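Long-range contacts in aminotransferase, class III (Thermomicrobium roseum, PDB 6IO1), which is a thermostable (S)-enantioselective omega-transaminase that probably shuttles amino groups by way of its pyridoxal phosphate cofactor: residues R70-A75 with C331-R336; E99-L104 with F115-G120; K189-E194 with K391-P396. One frame throughout, in Å; residues are numbered along the deposited sequence.

Contact 1 (R70-A75 with C331-R336); sequences RELAEA and CAVALR
Ala332, Val333 and Arg336 of helix 328-344 meet Glu71, Leu72 and Ala75 of helix 70-82 in a roughly antiparallel helix-helix packing, a worked example in which alanines lie beside branched and long side chains. The segment axes approach to 8.6 Å with their N-to-C directions 150° apart, and both helices are part of the class-III, fold-type I aminotransferase architecture. Ala332 enters first, its carbonyl oxygen lying 4.2 Å from Ala75 CB. Next comes Val333, whose two branches divide the work. CG1, set opposite the backbone N (chi1 169°), lies against Leu72 CG at 3.9 Å, the two side chains crossing at about a right angle; CG2 touches Leu72 O instead. Leu72 in turn reaches Met80 of the second subunit, so helix 70-82 also packs across the dimer. One helical turn further on, Arg336 makes the widest contact of the second segment. Its CB touches two methyls, Leu72 CD1 at 3.9 Å and Ala75 CB at 4.1 Å. The bend at chi2 (71°) then takes the chain past Glu71. There the contact is one of carbon against a flat cation: Glu71 CG sits over one face of the guanidinium, while the carboxylate is turned nearly perpendicular to it, and Glu71 OE2 stays 5.4 Å from Arg336 NH2, too far for a salt bridge. A water instead ties the guanidinium to the backbone of Glu71, lying in the guanidinium plane at its edge: it accepts from Arg336 NE at 2.8 Å and donates to Glu71 O at 2.9 Å.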
loop_
_atom_site.group_PDB
_atom_site.type_symbol
_atom_site.label_atom_id
_atom_site.label_comp_id
_atom_site.label_asym_id
_atom_site.label_seq_id
_atom_site.Cartn_x
_atom_site.Cartn_y
_atom_site.Cartn_z
ATOM N N ARG B 70 -5.617 7.956 -23.784
ATOM C CA ARG B 70 -5.987 6.629 -24.265
ATOM C C ARG B 70 -4.791 5.694 -24.393
ATOM O O ARG B 70 -4.975 4.473 -24.381
ATOM C CB ARG B 70 -6.716 6.741 -25.606
ATOM C CG ARG B 70 -8.055 7.456 -25.506
ATOM C CD ARG B 70 -9.014 7.051 -26.616
ATOM N NE ARG B 70 -8.399 7.098 -27.940
ATOM C CZ ARG B 70 -8.756 6.321 -28.958
ATOM N NH1 ARG B 70 -9.718 5.421 -28.804
ATOM N NH2 ARG B 70 -8.144 6.436 -30.127
ATOM N N GLU B 71 -3.579 6.235 -24.541
ATOM C CA GLU B 71 -2.394 5.387 -24.639
ATOM C C GLU B 71 -2.210 4.546 -23.381
ATOM O O GLU B 71 -1.916 3.346 -23.461
ATOM C CB GLU B 71 -1.157 6.247 -24.896
ATOM C CG GLU B 71 -1.206 7.038 -26.196
ATOM C CD GLU B 71 -1.727 8.451 -26.003
ATOM O OE1 GLU B 71 -2.582 8.658 -25.116
ATOM O OE2 GLU B 71 -1.282 9.356 -26.741
ATOM N N LEU B 72 -2.387 5.157 -22.208
ATOM C CA LEU B 72 -2.237 4.421 -20.956
ATOM C C LEU B 72 -3.337 3.378 -20.801
ATOM O O LEU B 72 -3.085 2.265 -20.319
ATOM C CB LEU B 72 -2.233 5.396 -19.776
ATOM C CG LEU B 72 -0.893 6.035 -19.386
ATOM C CD1 LEU B 72 -0.194 6.694 -20.570
ATOM C CD2 LEU B 72 -1.081 7.044 -18.267
ATOM N N ALA B 73 -4.561 3.718 -21.213
ATOM C CA ALA B 73 -5.652 2.750 -21.180
ATOM C C ALA B 73 -5.353 1.557 -22.078
ATOM O O ALA B 73 -5.615 0.407 -21.706
ATOM C CB ALA B 73 -6.963 3.420 -21.594
ATOM N N GLU B 74 -4.807 1.812 -23.270
ATOM C CA GLU B 74 -4.468 0.721 -24.180
ATOM C C GLU B 74 -3.343 -0.138 -23.622
ATOM O O GLU B 74 -3.366 -1.367 -23.757
ATOM C CB GLU B 74 -4.084 1.282 -25.551
ATOM C CG GLU B 74 -3.323 0.305 -26.437
ATOM C CD GLU B 74 -4.150 -0.901 -26.849
ATOM O OE1 GLU B 74 -5.390 -0.868 -26.694
ATOM O OE2 GLU B 74 -3.557 -1.890 -27.326
ATOM N N ALA B 75 -2.352 0.489 -22.985
ATOM C CA ALA B 75 -1.286 -0.282 -22.354
ATOM C C ALA B 75 -1.845 -1.189 -21.266
ATOM O O ALA B 75 -1.496 -2.376 -21.188
ATOM C CB ALA B 75 -0.221 0.651 -21.782
ATOM N N CYS B 331 3.277 -1.413 -14.038
ATOM C CA CYS B 331 4.571 -1.133 -14.654
ATOM C C CYS B 331 4.433 -0.802 -16.139
ATOM O O CYS B 331 5.134 0.080 -16.647
ATOM C CB CYS B 331 5.512 -2.319 -14.445
ATOM S SG CYS B 331 5.949 -2.601 -12.713
ATOM N N ALA B 332 3.554 -1.507 -16.856
ATOM C CA ALA B 332 3.335 -1.186 -18.265
ATOM C C ALA B 332 2.753 0.214 -18.429
ATOM O O ALA B 332 3.191 0.989 -19.297
ATOM C CB ALA B 332 2.418 -2.229 -18.905
ATOM N N VAL B 333 1.762 0.558 -17.602
ATOM C CA VAL B 333 1.195 1.902 -17.643
ATOM C C VAL B 333 2.263 2.932 -17.301
ATOM O O VAL B 333 2.299 4.023 -17.880
ATOM C CB VAL B 333 -0.020 1.999 -16.702
ATOM C CG1 VAL B 333 -0.455 3.446 -16.531
ATOM C CG2 VAL B 333 -1.169 1.158 -17.237
ATOM N N ALA B 334 3.150 2.601 -16.360
ATOM C CA ALA B 334 4.243 3.503 -16.012
ATOM C C ALA B 334 5.188 3.707 -17.186
ATOM O O ALA B 334 5.670 4.820 -17.415
ATOM C CB ALA B 334 5.009 2.962 -14.806
ATOM N N LEU B 335 5.487 2.638 -17.926
ATOM C CA LEU B 335 6.351 2.767 -19.095
ATOM C C LEU B 335 5.726 3.689 -20.136
ATOM O O LEU B 335 6.401 4.567 -20.688
ATOM C CB LEU B 335 6.635 1.390 -19.696
ATOM C CG LEU B 335 7.529 0.454 -18.880
ATOM C CD1 LEU B 335 7.574 -0.930 -19.510
ATOM C CD2 LEU B 335 8.930 1.029 -18.741
ATOM N N ARG B 336 4.429 3.515 -20.402
ATOM C CA ARG B 336 3.760 4.394 -21.363
ATOM C C ARG B 336 3.715 5.838 -20.861
ATOM O O ARG B 336 3.932 6.788 -21.632
ATOM C CB ARG B 336 2.349 3.878 -21.645
ATOM C CG ARG B 336 1.821 4.243 -23.020
ATOM C CD ARG B 336 2.544 3.473 -24.110
ATOM N NE ARG B 336 2.149 3.922 -25.441
ATOM C CZ ARG B 336 2.717 4.935 -26.084
ATOM N NH1 ARG B 336 3.731 5.588 -25.533
ATOM N NH2 ARG B 336 2.292 5.280 -27.292
HETATM O O HOH W 1 -0.204 2.382 -25.572
#

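Contact 2 (E99-L104 with F115-G120); sequences ELAARL and FQFTSG
Leu104 lays its CB over one face of the Phe115 ring, 3.7 Å from the centroid and 19° off the normal, a CH-pi contact displaced toward the rim where CZ meets Leu104 C at 3.4 Å. Ala101 O approaches the same ring obliquely, 3.5 Å from Phe115 CD1. Phe117 is met differently: Leu104 CD1 arrives at the ring's edge, 3.6 Å from CE1, and Ala101 N also faces the edge. Leu100 CD2 comes in obliquely to Phe117 CE1 at 3.5 Å, carried there by a CG opposite the backbone N (chi1 -178°). The principle illustrated is strand alternation: Phe115 and Phe117 turn toward helix 95-107 while Gln116 points away, its side chain touching Thr127 of helix 121-138. Strand 112-118 is outermost, within this chain, in the large-domain sheet of this fold-type I enzyme, Phe115 making backbone hydrogen bonds to the second subunit; the axes of 99-104 and 115-118 lie 122° apart in N-to-C direction. With an alanine here in place of Phe115, Leu104 CB would probably lose the aromatic face it rests on and a gap would open beside Ala101 O. Further out, Phe287 of strand 284-287 touches both Leu104 and Phe115, and backbone hydrogen bonds to Val301 and Gly299 hold Gln116 and Thr118 in the sheet. Beyond the strand, Gly120 N-caps helix 121-138 and touches the bound 4'-deoxy-4'-aminopyridoxal-5'-phosphate (PMP).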
loop_
_atom_site.group_PDB
_atom_site.type_symbol
_atom_site.label_atom_id
_atom_site.label_comp_id
_atom_site.label_asym_id
_atom_site.label_seq_id
_atom_site.Cartn_x
_atom_site.Cartn_y
_atom_site.Cartn_z
ATOM N N GLU B 99 11.684 -4.101 -17.339
ATOM C CA GLU B 99 11.983 -2.961 -18.198
ATOM C C GLU B 99 11.845 -1.647 -17.439
ATOM O O GLU B 99 12.654 -0.730 -17.625
ATOM C CB GLU B 99 11.078 -2.976 -19.430
ATOM C CG GLU B 99 11.280 -4.183 -20.341
ATOM C CD GLU B 99 12.564 -4.119 -21.155
ATOM O OE1 GLU B 99 13.369 -3.184 -20.954
ATOM O OE2 GLU B 99 12.770 -5.012 -22.003
ATOM N N LEU B 100 10.830 -1.537 -16.578
ATOM C CA LEU B 100 10.676 -0.328 -15.777
ATOM C C LEU B 100 11.848 -0.148 -14.826
ATOM O O LEU B 100 12.327 0.974 -14.629
ATOM C CB LEU B 100 9.359 -0.367 -15.002
ATOM C CG LEU B 100 9.073 0.880 -14.163
ATOM C CD1 LEU B 100 8.930 2.105 -15.054
ATOM C CD2 LEU B 100 7.832 0.688 -13.306
ATOM N N ALA B 101 12.323 -1.239 -14.220
ATOM C CA ALA B 101 13.472 -1.134 -13.324
ATOM C C ALA B 101 14.706 -0.634 -14.066
ATOM O O ALA B 101 15.407 0.267 -13.587
ATOM C CB ALA B 101 13.750 -2.485 -12.665
ATOM N N ALA B 102 14.977 -1.191 -15.251
ATOM C CA ALA B 102 16.133 -0.737 -16.025
ATOM C C ALA B 102 15.982 0.724 -16.445
ATOM O O ALA B 102 16.937 1.515 -16.359
ATOM C CB ALA B 102 16.328 -1.632 -17.248
ATOM N N ARG B 103 14.785 1.103 -16.898
ATOM C CA ARG B 103 14.557 2.475 -17.334
ATOM C C ARG B 103 14.730 3.455 -16.182
ATOM O O ARG B 103 15.305 4.535 -16.359
ATOM C CB ARG B 103 13.162 2.599 -17.939
ATOM C CG ARG B 103 12.935 3.871 -18.722
ATOM C CD ARG B 103 11.695 3.743 -19.578
ATOM N NE ARG B 103 11.550 4.857 -20.505
ATOM C CZ ARG B 103 10.471 5.064 -21.250
ATOM N NH1 ARG B 103 9.434 4.242 -21.157
ATOM N NH2 ARG B 103 10.417 6.102 -22.072
ATOM N N LEU B 104 14.228 3.102 -14.996
ATOM C CA LEU B 104 14.420 3.952 -13.827
ATOM C C LEU B 104 15.885 4.029 -13.427
ATOM O O LEU B 104 16.341 5.075 -12.954
ATOM C CB LEU B 104 13.575 3.441 -12.661
ATOM C CG LEU B 104 12.060 3.595 -12.812
ATOM C CD1 LEU B 104 11.349 3.098 -11.566
ATOM C CD2 LEU B 104 11.692 5.040 -13.109
ATOM N N PHE B 115 15.869 -1.373 -7.800
ATOM C CA PHE B 115 14.526 -0.918 -7.472
ATOM C C PHE B 115 13.645 -2.056 -6.977
ATOM O O PHE B 115 13.709 -3.179 -7.486
ATOM C CB PHE B 115 13.870 -0.253 -8.689
ATOM C CG PHE B 115 14.620 0.943 -9.196
ATOM C CD1 PHE B 115 15.652 0.795 -10.106
ATOM C CD2 PHE B 115 14.300 2.214 -8.755
ATOM C CE1 PHE B 115 16.349 1.893 -10.566
ATOM C CE2 PHE B 115 14.993 3.317 -9.211
ATOM C CZ PHE B 115 16.019 3.156 -10.120
ATOM N N GLN B 116 12.827 -1.745 -5.973
ATOM C CA GLN B 116 11.739 -2.609 -5.531
ATOM C C GLN B 116 10.451 -1.803 -5.556
ATOM O O GLN B 116 10.385 -0.720 -4.968
ATOM C CB GLN B 116 11.973 -3.173 -4.128
ATOM C CG GLN B 116 10.902 -4.177 -3.713
ATOM C CD GLN B 116 11.094 -4.704 -2.307
ATOM O OE1 GLN B 116 10.372 -4.324 -1.385
ATOM N NE2 GLN B 116 12.068 -5.589 -2.134
ATOM N N PHE B 117 9.434 -2.330 -6.222
ATOM C CA PHE B 117 8.209 -1.576 -6.428
ATOM C C PHE B 117 7.187 -1.841 -5.327
ATOM O O PHE B 117 7.264 -2.823 -4.584
ATOM C CB PHE B 117 7.628 -1.896 -7.803
ATOM C CG PHE B 117 8.539 -1.516 -8.932
ATOM C CD1 PHE B 117 8.746 -0.184 -9.249
ATOM C CD2 PHE B 117 9.213 -2.485 -9.657
ATOM C CE1 PHE B 117 9.594 0.176 -10.277
ATOM C CE2 PHE B 117 10.062 -2.130 -10.688
ATOM C CZ PHE B 117 10.253 -0.798 -10.999
ATOM N N THR B 118 6.237 -0.915 -5.215
ATOM C CA THR B 118 5.175 -0.913 -4.218
ATOM C C THR B 118 3.919 -0.375 -4.898
ATOM O O THR B 118 3.882 -0.192 -6.119
ATOM C CB THR B 118 5.541 -0.063 -2.990
ATOM O OG1 THR B 118 5.645 1.314 -3.375
ATOM C CG2 THR B 118 6.852 -0.517 -2.357
ATOM N N SER B 119 2.878 -0.122 -4.106
ATOM C CA SER B 119 1.640 0.442 -4.623
ATOM C C SER B 119 1.357 1.857 -4.134
ATOM O O SER B 119 0.331 2.429 -4.515
ATOM C CB SER B 119 0.459 -0.467 -4.266
ATOM O OG SER B 119 0.553 -1.709 -4.936
ATOM N N GLY B 120 2.228 2.444 -3.318
ATOM C CA GLY B 120 1.947 3.776 -2.809
ATOM C C GLY B 120 3.144 4.382 -2.114
ATOM O O GLY B 120 4.165 3.727 -1.890
#

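Contact 3 (K189-E194 with K391-P396); sequences KYRFGE and KEKFPP
Lys391 runs its side chain past Tyr190 to Glu194 in a surface contact of this fold-type I aminotransferase, where the loop after strand 379-384 of one sheet meets the short helix 189-192, just beyond strand 181-184 of the other. Its CB lies beside the Arg191 guanidinium. CG, opposite the carbonyl carbon (chi1 -77°), is 3.4 Å from Tyr190 OH, and the later torsions, all near 180°, carry the chain along the phenol toward the tyrosine backbone. CD passes between that hydroxyl and Glu194 OE2. CE settles against the ring, 3.5 Å from Tyr190 CE1. At the tip three partners converge on the ammonium. NZ stands over the Tyr190 face in a cation-pi contact, 4.0 Å from the centroid and 23° off the normal; it donates to Tyr190 O at 2.8 Å, nearly along the C=O axis; and it forms a salt bridge with Glu194 OE2 at 2.7 Å, met from above the carboxylate plane. Alongside, Lys393 NZ lies over the guanidinium face of Arg191, 3.1 Å from its NH2, a strained approach of like charges whose details are doubtful; Glu383 probably eases it, pairing with Arg191 NE and, more weakly, with Lys393 NZ. The backbone of Lys391 is held as well, its carbonyl O lying in the guanidinium plane and taking both Arg191 NH1 at 3.0 Å and Arg191 NH2 at 2.8 Å.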
loop_
_atom_site.group_PDB
_atom_site.type_symbol
_atom_site.label_atom_id
_atom_site.label_comp_id
_atom_site.label_asym_id
_atom_site.label_seq_id
_atom_site.Cartn_x
_atom_site.Cartn_y
_atom_site.Cartn_z
ATOM N N LYS B 189 11.071 29.374 6.450
ATOM C CA LYS B 189 11.630 30.697 6.723
ATOM C C LYS B 189 10.564 31.707 7.132
ATOM O O LYS B 189 10.828 32.589 7.957
ATOM C CB LYS B 189 12.391 31.204 5.499
ATOM C CG LYS B 189 13.363 32.329 5.799
ATOM C CD LYS B 189 13.989 32.863 4.523
ATOM C CE LYS B 189 15.128 33.815 4.832
ATOM N NZ LYS B 189 15.444 34.712 3.685
ATOM N N TYR B 190 9.364 31.609 6.553
ATOM C CA TYR B 190 8.340 32.629 6.774
ATOM C C TYR B 190 8.017 32.797 8.255
ATOM O O TYR B 190 7.769 33.917 8.719
ATOM C CB TYR B 190 7.077 32.276 5.989
ATOM C CG TYR B 190 5.922 33.230 6.188
ATOM C CD1 TYR B 190 6.005 34.553 5.775
ATOM C CD2 TYR B 190 4.741 32.803 6.782
ATOM C CE1 TYR B 190 4.947 35.425 5.951
ATOM C CE2 TYR B 190 3.679 33.668 6.963
ATOM C CZ TYR B 190 3.787 34.977 6.547
ATOM O OH TYR B 190 2.729 35.839 6.727
ATOM N N ARG B 191 8.013 31.701 9.013
ATOM C CA ARG B 191 7.699 31.760 10.432
ATOM C C ARG B 191 8.858 31.388 11.344
ATOM O O ARG B 191 8.837 31.765 12.519
ATOM C CB ARG B 191 6.507 30.845 10.748
ATOM C CG ARG B 191 5.240 31.226 10.005
ATOM C CD ARG B 191 4.032 30.463 10.516
ATOM N NE ARG B 191 2.797 30.954 9.915
ATOM C CZ ARG B 191 2.050 31.925 10.432
ATOM N NH1 ARG B 191 2.401 32.495 11.577
ATOM N NH2 ARG B 191 0.943 32.312 9.815
ATOM N N PHE B 192 9.861 30.664 10.845
ATOM C CA PHE B 192 10.962 30.205 11.681
ATOM C C PHE B 192 12.296 30.853 11.336
ATOM O O PHE B 192 13.273 30.636 12.061
ATOM C CB PHE B 192 11.107 28.675 11.589
ATOM C CG PHE B 192 9.859 27.907 11.968
ATOM C CD1 PHE B 192 8.831 28.506 12.679
ATOM C CD2 PHE B 192 9.722 26.576 11.607
ATOM C CE1 PHE B 192 7.692 27.800 13.016
ATOM C CE2 PHE B 192 8.586 25.863 11.945
ATOM C CZ PHE B 192 7.570 26.477 12.650
ATOM N N GLY B 193 12.365 31.631 10.258
ATOM C CA GLY B 193 13.596 32.290 9.865
ATOM C C GLY B 193 13.441 33.790 9.713
ATOM O O GLY B 193 14.075 34.401 8.848
ATOM N N GLU B 194 12.593 34.390 10.549
ATOM C CA GLU B 194 12.296 35.814 10.447
ATOM C C GLU B 194 13.548 36.658 10.641
ATOM O O GLU B 194 14.341 36.419 11.558
ATOM C CB GLU B 194 11.239 36.206 11.478
ATOM C CG GLU B 194 9.807 35.982 11.025
ATOM C CD GLU B 194 8.821 36.851 11.780
ATOM O OE1 GLU B 194 8.841 36.828 13.029
ATOM O OE2 GLU B 194 8.029 37.560 11.126
ATOM N N LYS B 391 0.373 38.093 11.441
ATOM C CA LYS B 391 0.646 36.772 10.874
ATOM C C LYS B 391 -0.155 35.672 11.549
ATOM O O LYS B 391 0.155 34.486 11.383
ATOM C CB LYS B 391 2.134 36.413 10.938
ATOM C CG LYS B 391 3.012 37.079 9.904
ATOM C CD LYS B 391 4.438 36.583 10.072
ATOM C CE LYS B 391 5.357 37.070 8.970
ATOM N NZ LYS B 391 6.705 36.442 9.081
ATOM N N GLU B 392 -1.194 36.077 12.283
ATOM C CA GLU B 392 -2.062 35.129 13.028
ATOM C C GLU B 392 -2.968 34.334 12.079
ATOM O O GLU B 392 -3.590 34.939 11.185
ATOM C CB GLU B 392 -2.898 35.885 14.061
ATOM C CG GLU B 392 -3.767 36.973 13.455
ATOM C CD GLU B 392 -4.693 37.662 14.442
ATOM O OE1 GLU B 392 -5.177 38.766 14.123
ATOM O OE2 GLU B 392 -4.930 37.092 15.525
ATOM N N LYS B 393 -3.046 33.023 12.324
ATOM C CA LYS B 393 -3.891 32.066 11.647
ATOM C C LYS B 393 -5.332 32.285 12.084
ATOM O O LYS B 393 -5.605 32.731 13.200
ATOM C CB LYS B 393 -3.357 30.672 11.998
ATOM C CG LYS B 393 -2.370 30.184 10.967
ATOM C CD LYS B 393 -1.782 28.869 11.298
ATOM C CE LYS B 393 -1.017 28.533 10.086
ATOM N NZ LYS B 393 0.046 29.375 9.704
ATOM N N PHE B 394 -6.262 31.990 11.190
ATOM C CA PHE B 394 -7.660 32.103 11.568
ATOM C C PHE B 394 -7.989 31.006 12.589
ATOM O O PHE B 394 -7.497 29.877 12.468
ATOM C CB PHE B 394 -8.548 32.001 10.319
ATOM C CG PHE B 394 -8.727 33.299 9.562
ATOM C CD1 PHE B 394 -7.857 33.651 8.544
ATOM C CD2 PHE B 394 -9.797 34.143 9.839
ATOM C CE1 PHE B 394 -8.030 34.829 7.834
ATOM C CE2 PHE B 394 -9.974 35.324 9.133
ATOM C CZ PHE B 394 -9.087 35.666 8.130
ATOM N N PRO B 395 -8.816 31.293 13.593
ATOM C CA PRO B 395 -9.116 30.285 14.637
ATOM C C PRO B 395 -9.938 29.141 14.073
ATOM O O PRO B 395 -10.520 29.266 12.987
ATOM C CB PRO B 395 -9.917 31.082 15.676
ATOM C CG PRO B 395 -10.422 32.288 14.950
ATOM C CD PRO B 395 -9.357 32.615 13.944
ATOM N N PRO B 396 -9.999 27.997 14.763
ATOM C CA PRO B 396 -10.775 26.869 14.211
ATOM C C PRO B 396 -12.253 27.168 13.985
ATOM O O PRO B 396 -12.844 26.626 13.043
ATOM C CB PRO B 396 -10.567 25.761 15.257
ATOM C CG PRO B 396 -9.284 26.116 15.946
ATOM C CD PRO B 396 -9.275 27.620 15.993
#

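Overall arrangement
Contacts 1 and 2 form one continuous patch: their centres are 14 Å apart, and contact 2 is nested in the chain loop that contact 1 closes. Leu100 joins them, packing on Cys331, Ala334 and Leu335, while Arg103 forms a salt bridge with Asp339, one turn past Arg336. Both reach the second subunit. Of the three, only contact 2 has a segment reaching the cofactor pocket, at Gly120, which lies beyond the touching residues; its Phe117 side chain stays about 13 Å from the PMP. Contact 3 sits on the opposite side of the chain's centre, its centre 43 Å from that of contact 1 and 40 Å from that of contact 2, and no other chain of the assembly touches it.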